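Local coordinates for S-M checkpoint control protein rad4 (Schizosaccharomyces pombe, PDB 4BU0) that couples S and M phases as an adaptor in DNA replication and checkpoint control, this chain holding the first two BRCT domains, which bind phosphorylated crb2, at residues Y57-P65 / R174-Y182; R119-H127 / V165-Q173. All blocks are in the same frame, centred on the assembly; numbering follows the deposited sequence.

Contact 1 (Y57-P65 / R174-Y182)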
# COMPACT_ATOMS: atom_id res chain seq x y z
N TYR A 57 7.80 -0.48 -4.96
CA TYR A 57 7.24 -0.41 -3.62
C TYR A 57 7.99 -1.33 -2.67
O TYR A 57 8.32 -0.93 -1.56
CB TYR A 57 5.75 -0.80 -3.67
CG TYR A 57 5.03 -0.62 -2.36
CD1 TYR A 57 5.19 -1.54 -1.32
CD2 TYR A 57 4.13 0.43 -2.17
CE1 TYR A 57 4.52 -1.37 -0.10
CE2 TYR A 57 3.44 0.59 -0.96
CZ TYR A 57 3.62 -0.34 0.05
OH TYR A 57 2.93 -0.19 1.24
N LYS A 58 8.25 -2.57 -3.12
CA LYS A 58 8.94 -3.52 -2.25
C LYS A 58 10.32 -3.00 -1.82
O LYS A 58 10.72 -3.20 -0.67
CB LYS A 58 9.08 -4.87 -2.94
CG LYS A 58 7.75 -5.62 -3.08
CD LYS A 58 7.95 -6.92 -3.87
CE LYS A 58 6.62 -7.58 -4.14
NZ LYS A 58 6.81 -8.85 -4.90
N PHE A 59 11.06 -2.36 -2.76
CA PHE A 59 12.39 -1.83 -2.43
C PHE A 59 12.29 -0.74 -1.37
O PHE A 59 13.04 -0.73 -0.41
CB PHE A 59 13.07 -1.26 -3.69
CG PHE A 59 14.54 -1.02 -3.47
CD1 PHE A 59 14.98 0.16 -2.87
CD2 PHE A 59 15.48 -2.00 -3.78
CE1 PHE A 59 16.35 0.36 -2.60
CE2 PHE A 59 16.84 -1.79 -3.53
CZ PHE A 59 17.26 -0.62 -2.93
N ALA A 60 11.34 0.21 -1.54
CA ALA A 60 11.19 1.26 -0.55
C ALA A 60 10.79 0.69 0.81
O ALA A 60 11.32 1.12 1.82
CB ALA A 60 10.15 2.28 -1.02
N ALA A 61 9.86 -0.30 0.82
CA ALA A 61 9.40 -0.88 2.09
C ALA A 61 10.49 -1.63 2.82
O ALA A 61 10.50 -1.64 4.03
CB ALA A 61 8.23 -1.83 1.84
N LYS A 62 11.38 -2.27 2.08
CA LYS A 62 12.41 -3.08 2.70
C LYS A 62 13.66 -2.28 3.05
O LYS A 62 14.20 -2.45 4.14
CB LYS A 62 12.77 -4.22 1.73
CG LYS A 62 13.58 -5.34 2.36
CD LYS A 62 13.85 -6.46 1.36
CE LYS A 62 12.80 -7.55 1.47
NZ LYS A 62 13.02 -8.65 0.49
N SER A 63 14.12 -1.40 2.14
CA SER A 63 15.42 -0.73 2.26
C SER A 63 15.43 0.79 2.44
O SER A 63 16.50 1.34 2.77
CB SER A 63 16.24 -1.03 1.01
OG SER A 63 16.14 -2.39 0.60
N ARG A 64 14.32 1.50 2.16
CA ARG A 64 14.37 2.96 2.23
C ARG A 64 13.20 3.58 3.03
O ARG A 64 12.34 4.23 2.44
CB ARG A 64 14.42 3.55 0.80
CG ARG A 64 15.68 3.22 -0.02
CD ARG A 64 16.94 3.92 0.50
NE ARG A 64 16.75 5.37 0.56
CZ ARG A 64 17.03 6.21 -0.43
NH1 ARG A 64 17.58 5.77 -1.56
NH2 ARG A 64 16.78 7.51 -0.29
N PRO A 65 13.22 3.50 4.39
CA PRO A 65 12.12 4.08 5.18
C PRO A 65 12.06 5.61 5.15
O PRO A 65 11.05 6.19 5.54
CB PRO A 65 12.41 3.59 6.61
CG PRO A 65 13.89 3.34 6.62
CD PRO A 65 14.19 2.80 5.26
N ARG A 174 5.53 0.11 10.23
CA ARG A 174 6.46 0.48 9.17
C ARG A 174 5.78 1.39 8.12
O ARG A 174 6.46 1.89 7.20
CB ARG A 174 7.01 -0.82 8.54
CG ARG A 174 8.04 -0.68 7.41
CD ARG A 174 9.22 0.20 7.77
NE ARG A 174 10.22 0.24 6.71
CZ ARG A 174 10.10 0.95 5.59
NH1 ARG A 174 9.02 1.68 5.38
NH2 ARG A 174 11.07 0.93 4.69
N ASN A 175 4.44 1.62 8.24
CA ASN A 175 3.66 2.44 7.31
C ASN A 175 3.81 1.92 5.88
O ASN A 175 3.88 2.70 4.91
CB ASN A 175 4.05 3.93 7.40
CG ASN A 175 3.82 4.53 8.76
OD1 ASN A 175 4.74 5.03 9.41
ND2 ASN A 175 2.57 4.50 9.22
N ALA A 176 3.91 0.59 5.72
CA ALA A 176 4.06 -0.02 4.41
C ALA A 176 3.72 -1.47 4.52
O ALA A 176 3.99 -2.10 5.57
CB ALA A 176 5.50 0.12 3.90
N VAL A 177 3.16 -2.03 3.44
CA VAL A 177 2.92 -3.46 3.35
C VAL A 177 4.24 -4.16 3.28
O VAL A 177 5.07 -3.85 2.40
CB VAL A 177 2.09 -3.80 2.09
CG1 VAL A 177 1.99 -5.32 1.85
CG2 VAL A 177 0.70 -3.17 2.20
N LEU A 178 4.46 -5.11 4.20
CA LEU A 178 5.69 -5.90 4.19
C LEU A 178 5.46 -7.21 3.46
O LEU A 178 4.34 -7.70 3.35
CB LEU A 178 6.20 -6.16 5.61
CG LEU A 178 6.45 -4.88 6.41
CD1 LEU A 178 6.85 -5.20 7.87
CD2 LEU A 178 7.51 -3.99 5.74
N GLU A 179 6.55 -7.81 2.96
CA GLU A 179 6.47 -9.03 2.17
C GLU A 179 6.08 -10.22 3.05
O GLU A 179 6.45 -10.29 4.24
CB GLU A 179 7.78 -9.28 1.41
CG GLU A 179 7.88 -8.35 0.22
CD GLU A 179 9.18 -8.49 -0.55
OE1 GLU A 179 9.44 -9.60 -1.07
OE2 GLU A 179 9.95 -7.50 -0.60
N PRO A 180 5.32 -11.17 2.47
CA PRO A 180 4.73 -12.25 3.28
C PRO A 180 5.69 -13.34 3.74
O PRO A 180 5.40 -13.98 4.75
CB PRO A 180 3.69 -12.87 2.32
CG PRO A 180 4.30 -12.64 0.93
CD PRO A 180 4.84 -11.22 1.07
N GLN A 181 6.79 -13.57 3.02
CA GLN A 181 7.69 -14.68 3.37
C GLN A 181 8.35 -14.49 4.74
O GLN A 181 8.86 -15.45 5.32
CB GLN A 181 8.76 -14.91 2.29
CG GLN A 181 9.72 -13.75 2.07
CD GLN A 181 9.25 -12.72 1.05
OE1 GLN A 181 8.06 -12.58 0.79
NE2 GLN A 181 10.21 -12.02 0.42
N TYR A 182 8.30 -13.27 5.27
CA TYR A 182 8.89 -13.01 6.59
C TYR A 182 7.91 -13.30 7.74
O TYR A 182 8.29 -13.20 8.91
CB TYR A 182 9.37 -11.56 6.67
CG TYR A 182 10.35 -11.25 5.57
CD1 TYR A 182 11.60 -11.88 5.54
CD2 TYR A 182 10.01 -10.42 4.52
CE1 TYR A 182 12.50 -11.63 4.50
CE2 TYR A 182 10.91 -10.14 3.49
CZ TYR A 182 12.14 -10.76 3.48
OH TYR A 182 13.03 -10.51 2.47
O HOH W 1 9.40 -5.22 0.64
O HOH W 2 12.18 -7.57 -2.04
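Tyr57 and Val177 join the two BRCT domains where helix 55-63 of the first meets the loop that follows helix 166-174 of the second. Val177 N donates to Tyr57 OH (2.9 Å, 164°) and reaches it in the plane of the ring, at its edge; the anti placement of CG relative to the backbone N (chi1 -174°) sends the ring toward the loop. Beside this bond, Ala61 CB packs on Ala176 CB at 3.9 Å, so methyl groups allow the backbones to come close.

Glu179 can be traced outward from CB, which is directed at the helix. CG lies 4.3 Å from Lys58 CG, and the extended chain then lays CD against Lys58 CD at 3.9 Å, the two side chains crossing at about a right angle. At the tip, OE1 is met from above the carboxylate plane by Gln181 NE2. OE2 forms a long, weak salt bridge to Lys62 NZ (3.5 Å) and also accepts hydrogen bonds from two waters, one shared with Lys58 O and the other with Lys62 NZ. That ammonium makes a shorter bond to Tyr182 OH, 2.7 Å away at the ring edge.

In one of its two conformers, Arg174 NH2 donates to Ala60 O, while Pro65 covers a guanidinium face. Small apolar groups thus sit amid polar links, and the Glu179 carboxylate is held as much by water and amide as by direct charge pairing.

Contact 2 (R119-H127 / V165-Q173)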
# COMPACT_ATOMS: atom_id res chain seq x y z
N ARG A 119 -10.81 -7.15 16.40
CA ARG A 119 -9.82 -6.08 16.55
C ARG A 119 -8.98 -6.01 15.25
O ARG A 119 -8.72 -4.92 14.73
CB ARG A 119 -8.95 -6.35 17.78
CG ARG A 119 -7.82 -5.35 18.02
CD ARG A 119 -7.17 -5.60 19.37
NE ARG A 119 -5.75 -5.28 19.36
CZ ARG A 119 -5.25 -4.09 19.70
NH1 ARG A 119 -6.05 -3.10 20.06
NH2 ARG A 119 -3.94 -3.88 19.66
N ILE A 120 -8.60 -7.19 14.70
CA ILE A 120 -7.84 -7.23 13.44
C ILE A 120 -8.67 -6.57 12.33
O ILE A 120 -8.17 -5.72 11.57
CB ILE A 120 -7.45 -8.69 13.09
CG1 ILE A 120 -6.38 -9.19 14.09
CG2 ILE A 120 -6.91 -8.78 11.64
CD1 ILE A 120 -6.22 -10.74 14.08
N GLU A 121 -9.96 -6.97 12.22
CA GLU A 121 -10.84 -6.38 11.23
C GLU A 121 -10.88 -4.84 11.34
O GLU A 121 -10.74 -4.15 10.33
CB GLU A 121 -12.25 -6.97 11.37
CG GLU A 121 -13.28 -6.34 10.45
CD GLU A 121 -14.65 -6.99 10.54
OE1 GLU A 121 -14.77 -8.08 11.14
OE2 GLU A 121 -15.60 -6.41 9.96
N ASN A 122 -10.99 -4.33 12.58
CA ASN A 122 -11.00 -2.89 12.77
C ASN A 122 -9.69 -2.23 12.31
O ASN A 122 -9.72 -1.18 11.67
CB ASN A 122 -11.23 -2.56 14.25
CG ASN A 122 -11.59 -1.12 14.47
OD1 ASN A 122 -12.60 -0.62 13.97
ND2 ASN A 122 -10.75 -0.41 15.20
N TYR A 123 -8.54 -2.85 12.64
CA TYR A 123 -7.26 -2.25 12.22
C TYR A 123 -7.07 -2.26 10.71
O TYR A 123 -6.49 -1.32 10.15
CB TYR A 123 -6.07 -2.97 12.86
CG TYR A 123 -5.73 -2.46 14.23
CD1 TYR A 123 -4.96 -1.31 14.39
CD2 TYR A 123 -6.13 -3.14 15.37
CE1 TYR A 123 -4.63 -0.83 15.66
CE2 TYR A 123 -5.81 -2.67 16.64
CZ TYR A 123 -5.06 -1.51 16.78
OH TYR A 123 -4.73 -1.06 18.04
N VAL A 124 -7.54 -3.32 10.01
CA VAL A 124 -7.45 -3.36 8.56
C VAL A 124 -8.20 -2.19 7.97
O VAL A 124 -7.69 -1.51 7.09
CB VAL A 124 -8.01 -4.71 8.04
CG1 VAL A 124 -8.23 -4.69 6.51
CG2 VAL A 124 -7.08 -5.86 8.44
N LEU A 125 -9.43 -1.93 8.49
CA LEU A 125 -10.25 -0.85 7.95
C LEU A 125 -9.66 0.52 8.29
O LEU A 125 -9.62 1.40 7.43
CB LEU A 125 -11.68 -0.97 8.49
CG LEU A 125 -12.44 -2.23 8.06
CD1 LEU A 125 -13.76 -2.32 8.79
CD2 LEU A 125 -12.70 -2.25 6.58
N LYS A 126 -9.14 0.67 9.54
CA LYS A 126 -8.53 1.94 9.99
C LYS A 126 -7.32 2.31 9.11
O LYS A 126 -7.07 3.48 8.87
CB LYS A 126 -8.09 1.78 11.46
CG LYS A 126 -7.36 2.97 12.08
CD LYS A 126 -6.82 2.62 13.46
CE LYS A 126 -5.94 3.71 14.02
NZ LYS A 126 -5.29 3.28 15.29
N HIS A 127 -6.62 1.29 8.57
CA HIS A 127 -5.42 1.56 7.77
C HIS A 127 -5.65 1.42 6.27
O HIS A 127 -4.69 1.29 5.49
CB HIS A 127 -4.29 0.67 8.29
CG HIS A 127 -3.80 1.19 9.59
ND1 HIS A 127 -2.97 2.31 9.66
CD2 HIS A 127 -4.13 0.81 10.84
CE1 HIS A 127 -2.80 2.54 10.95
NE2 HIS A 127 -3.47 1.67 11.70
N VAL A 165 -0.45 -12.87 12.15
CA VAL A 165 -0.92 -11.52 12.40
C VAL A 165 0.25 -10.50 12.56
O VAL A 165 0.05 -9.31 12.38
CB VAL A 165 -1.92 -11.47 13.57
CG1 VAL A 165 -1.24 -11.78 14.91
CG2 VAL A 165 -2.70 -10.15 13.60
N GLU A 166 1.45 -10.98 12.90
CA GLU A 166 2.60 -10.10 13.03
C GLU A 166 2.87 -9.34 11.73
O GLU A 166 3.37 -8.22 11.76
CB GLU A 166 3.82 -10.94 13.43
CG GLU A 166 5.03 -10.13 13.88
CD GLU A 166 4.90 -9.24 15.11
OE1 GLU A 166 3.90 -9.33 15.85
OE2 GLU A 166 5.78 -8.36 15.25
N TRP A 167 2.45 -9.90 10.58
CA TRP A 167 2.56 -9.16 9.32
C TRP A 167 1.80 -7.84 9.41
O TRP A 167 2.28 -6.80 8.94
CB TRP A 167 1.99 -10.00 8.16
CG TRP A 167 1.74 -9.17 6.93
CD1 TRP A 167 2.67 -8.79 6.00
CD2 TRP A 167 0.49 -8.61 6.50
NE1 TRP A 167 2.08 -7.98 5.05
CE2 TRP A 167 0.74 -7.84 5.34
CE3 TRP A 167 -0.83 -8.68 7.01
CZ2 TRP A 167 -0.27 -7.13 4.69
CZ3 TRP A 167 -1.83 -7.98 6.36
CH2 TRP A 167 -1.55 -7.22 5.21
N LEU A 168 0.58 -7.91 9.95
CA LEU A 168 -0.23 -6.72 10.07
C LEU A 168 0.37 -5.71 11.03
O LEU A 168 0.45 -4.52 10.71
CB LEU A 168 -1.64 -7.14 10.54
CG LEU A 168 -2.63 -5.98 10.77
CD1 LEU A 168 -2.92 -5.23 9.46
CD2 LEU A 168 -3.95 -6.52 11.35
N TRP A 169 0.81 -6.18 12.19
CA TRP A 169 1.34 -5.26 13.15
C TRP A 169 2.61 -4.59 12.67
O TRP A 169 2.75 -3.43 12.82
CB TRP A 169 1.54 -5.92 14.51
CG TRP A 169 0.33 -6.65 15.07
CD1 TRP A 169 0.37 -7.83 15.69
CD2 TRP A 169 -1.03 -6.23 15.07
NE1 TRP A 169 -0.89 -8.20 16.07
CE2 TRP A 169 -1.76 -7.23 15.69
CE3 TRP A 169 -1.71 -5.12 14.61
CZ2 TRP A 169 -3.12 -7.14 15.84
CZ3 TRP A 169 -3.05 -5.07 14.78
CH2 TRP A 169 -3.72 -6.07 15.37
N GLN A 170 3.50 -5.38 12.08
CA GLN A 170 4.74 -4.76 11.61
C GLN A 170 4.50 -3.86 10.39
O GLN A 170 5.22 -2.87 10.24
CB GLN A 170 5.81 -5.82 11.32
CG GLN A 170 6.33 -6.42 12.62
CD GLN A 170 7.64 -7.17 12.43
OE1 GLN A 170 8.43 -6.88 11.51
NE2 GLN A 170 7.88 -8.15 13.30
N SER A 171 3.53 -4.20 9.50
CA SER A 171 3.24 -3.35 8.34
C SER A 171 2.69 -2.02 8.82
O SER A 171 3.12 -0.97 8.35
CB SER A 171 2.23 -4.03 7.41
OG SER A 171 2.81 -5.15 6.77
N ILE A 172 1.79 -2.07 9.82
CA ILE A 172 1.24 -0.80 10.36
C ILE A 172 2.36 0.06 10.95
O ILE A 172 2.40 1.27 10.66
CB ILE A 172 0.12 -1.07 11.37
CG1 ILE A 172 -1.14 -1.52 10.62
CG2 ILE A 172 -0.18 0.20 12.26
CD1 ILE A 172 -2.20 -2.13 11.55
N GLN A 173 3.26 -0.53 11.75
CA GLN A 173 4.25 0.35 12.36
C GLN A 173 5.30 0.85 11.33
O GLN A 173 5.84 1.95 11.56
CB GLN A 173 4.90 -0.30 13.58
CG GLN A 173 5.77 -1.48 13.24
CD GLN A 173 6.26 -2.27 14.41
OE1 GLN A 173 5.77 -2.08 15.52
NE2 GLN A 173 7.27 -3.11 14.21
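Ile120, Tyr123 and His127 project from helix 116-126 onto helix 166-174, the pair of helices that lie together on one side of the parallel sheet in this BRCT fold. The short axes run in roughly the same direction, crossing at 33° and 11.3 Å apart at closest approach.

Aliphatic packing fills the side nearer the sheet. Ile120 divides its branches: CD1 touches Val165 CG2 at 3.6 Å, whereas CG2, anti to the backbone N, meets Leu168 CD2 at 3.7 Å. Val124 lies farther along and approaches the other Leu168 methyl. Beneath them, Ile120 also rests on Leu109 and Ile143 of the sheet.

Aromatic contact takes over at Tyr123. The six-membered ring of Trp169 presents its edge to the tyrosine face in a T-shaped pair, with planes at 81° and centroids 5.1 Å apart; CZ3 and CH2 do the touching, displaced toward the rim of the phenol ring. Ile172 CD1 reaches Tyr123 CD1 obliquely.

A CH-pi contact completes the set. Ile172 lies over a face of His127, its CG1 4.0 Å from the ring centroid and 17° off the normal. With an alanine here the flat imidazole surface is gone, which is likely to open a gap over Ile172 and leave its CG1 and CG2 without the ring they cover. The isoleucine spans the imidazole: CD1 approaches CD2 of His127, while CG2 stands 3.6 Å from NE2.

The principle that packing chemistry follows location is plain here. Contact 2 lies within the second BRCT domain and joins two helices over one sheet; its touching groups are aliphatic or aromatic, without a hydrogen bond between the segments, and none of the touching residues is exposed. Contact 1 joins the two domains and, although nearer the centre of the chain, includes exposed residues and relies on charges, hydroxyls and shared water. Both use helix 166-174 or its continuation. On a flank of that helix, about a quarter turn from the side that meets helix 116-126, Trp167 NE1 and Ser171 OG probably hydrogen-bond Leu178 O and N, tying contact 1's interdomain loop to the helix contact 2 packs.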